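Local coordinates for protein 336aa long hypothetical dTDP-glucose 4,6-dehydratase (Pyrococcus horikoshii, PDB 2HUN) that binds NAD(+) in a Rossmann-type fold and is probably a dTDP-glucose 4,6-dehydratase, a lyase of nucleotide-sugar metabolism, at residues Y182-Q186 / T307-Y311. Numbering follows the deposited sequence.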
# COMPACT_ATOMS: atom_id res chain seq x y z
N TYR A 182 -9.18 18.19 -14.99
CA TYR A 182 -9.43 19.61 -15.17
C TYR A 182 -10.85 19.75 -15.72
O TYR A 182 -11.37 18.83 -16.36
CB TYR A 182 -8.41 20.24 -16.13
CG TYR A 182 -8.55 19.83 -17.58
CD1 TYR A 182 -7.95 18.67 -18.06
CD2 TYR A 182 -9.27 20.62 -18.48
CE1 TYR A 182 -8.07 18.29 -19.41
CE2 TYR A 182 -9.40 20.25 -19.82
CZ TYR A 182 -8.79 19.09 -20.28
OH TYR A 182 -8.90 18.74 -21.60
N GLY A 183 -11.48 20.88 -15.44
CA GLY A 183 -12.83 21.11 -15.90
C GLY A 183 -13.63 21.87 -14.86
O GLY A 183 -13.05 22.43 -13.92
N PRO A 184 -14.97 21.89 -14.98
CA PRO A 184 -15.84 22.59 -14.03
C PRO A 184 -15.63 22.22 -12.57
O PRO A 184 -15.31 21.07 -12.25
CB PRO A 184 -17.25 22.22 -14.52
CG PRO A 184 -17.05 22.01 -16.00
CD PRO A 184 -15.76 21.24 -16.04
N TYR A 185 -15.79 23.20 -11.69
CA TYR A 185 -15.67 22.98 -10.26
C TYR A 185 -14.29 22.70 -9.67
O TYR A 185 -14.18 22.26 -8.53
CB TYR A 185 -16.63 21.87 -9.83
CG TYR A 185 -18.08 22.16 -10.18
CD1 TYR A 185 -18.82 23.09 -9.44
CD2 TYR A 185 -18.70 21.52 -11.25
CE1 TYR A 185 -20.15 23.37 -9.77
CE2 TYR A 185 -20.02 21.79 -11.59
CZ TYR A 185 -20.74 22.72 -10.84
OH TYR A 185 -22.06 22.97 -11.17
N GLN A 186 -13.23 22.95 -10.43
CA GLN A 186 -11.88 22.76 -9.90
C GLN A 186 -11.49 24.06 -9.19
O GLN A 186 -11.72 25.14 -9.73
CB GLN A 186 -10.88 22.48 -11.02
CG GLN A 186 -9.45 22.25 -10.53
CD GLN A 186 -8.54 21.70 -11.62
OE1 GLN A 186 -8.47 22.25 -12.72
NE2 GLN A 186 -7.82 20.62 -11.32
N THR A 307 -13.88 24.22 -20.53
CA THR A 307 -13.45 24.67 -19.22
C THR A 307 -13.39 26.20 -19.19
O THR A 307 -13.74 26.82 -18.19
CB THR A 307 -12.07 24.06 -18.87
OG1 THR A 307 -12.18 22.63 -18.87
CG2 THR A 307 -11.62 24.53 -17.49
N ILE A 308 -12.95 26.80 -20.30
CA ILE A 308 -12.88 28.25 -20.40
C ILE A 308 -14.29 28.82 -20.29
O ILE A 308 -14.55 29.71 -19.48
CB ILE A 308 -12.25 28.69 -21.75
CG1 ILE A 308 -10.76 28.33 -21.78
CG2 ILE A 308 -12.45 30.20 -21.96
CD1 ILE A 308 -10.10 28.47 -23.14
N ASP A 309 -15.21 28.29 -21.10
CA ASP A 309 -16.59 28.75 -21.08
C ASP A 309 -17.22 28.65 -19.69
O ASP A 309 -17.89 29.57 -19.24
CB ASP A 309 -17.44 27.94 -22.06
CG ASP A 309 -17.00 28.11 -23.51
OD1 ASP A 309 -16.04 28.86 -23.75
OD2 ASP A 309 -17.62 27.49 -24.39
N TRP A 310 -17.00 27.52 -19.01
CA TRP A 310 -17.58 27.33 -17.68
C TRP A 310 -17.12 28.37 -16.67
O TRP A 310 -17.94 28.93 -15.94
CB TRP A 310 -17.24 25.94 -17.14
CG TRP A 310 -18.04 25.59 -15.91
CD1 TRP A 310 -19.28 25.02 -15.88
CD2 TRP A 310 -17.69 25.86 -14.55
NE1 TRP A 310 -19.72 24.92 -14.58
CE2 TRP A 310 -18.76 25.43 -13.74
CE3 TRP A 310 -16.57 26.43 -13.93
CZ2 TRP A 310 -18.75 25.54 -12.35
CZ3 TRP A 310 -16.55 26.54 -12.54
CH2 TRP A 310 -17.65 26.10 -11.76
N TYR A 311 -15.81 28.62 -16.60
CA TYR A 311 -15.27 29.58 -15.65
C TYR A 311 -15.67 31.02 -15.93
O TYR A 311 -15.82 31.82 -15.01
CB TYR A 311 -13.75 29.47 -15.56
CG TYR A 311 -13.31 28.34 -14.66
CD1 TYR A 311 -13.23 27.03 -15.14
CD2 TYR A 311 -13.07 28.56 -13.30
CE1 TYR A 311 -12.93 25.97 -14.28
CE2 TYR A 311 -12.77 27.51 -12.44
CZ TYR A 311 -12.71 26.22 -12.94
OH TYR A 311 -12.46 25.17 -12.09
O HOH W 1 -22.41 23.50 -13.79
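One face of the Trp-310 indole receives Pro-184 and the backbone N of Tyr-185. Pro-184 CB stands almost on the normal of the five-membered ring, 3.5 Å from its centroid, a CH-pi contact, while Tyr-185 N lies 3.4 Å from Trp-310 CH2, over the rim of the six-membered ring. The outer edge of the same indole, led by CZ2, points at the centre of the Tyr-185 ring in an edge-to-face pair with planes at 55°. With CG anti to the backbone N (chi1 -168°), Trp-310 swings out from the helix to reach both. Trp-310 NE1 donates a 3.1 Å hydrogen bond to a water O in the indole plane, and the same water is hydrogen-bonded to Tyr-185 OH, bridging the polar ends of the two side chains. With an alanine here, Pro-184 CB would probably lose the indole face, Tyr-185 the edge pointing at its ring, and the water its NE1 donor.

The Tyr-311 ring meets the turn at its edge, where Gly-183 O and Gln-186 O lie near the ring plane; Trp-310 CE3 sits over one face. Tyr-311 OH donates a very short hydrogen bond, 2.5 Å, to Gln-186 O, tying the helix to the end of the turn. Closer to the strand, Thr-307 OG1, bonded to Gly-303 O of its own helix, comes within 3.4 Å of Gly-183 CA and meets the edge of the Tyr-182 ring. Gln-186 also packs on Phe-14, an NAD(+)-binding residue. The arrangement exemplifies a type II turn, Gly-183 to Gln-186, following strand 172-182 of the Rossmann-type sheet and packed against helix 300-313 beside the cofactor site.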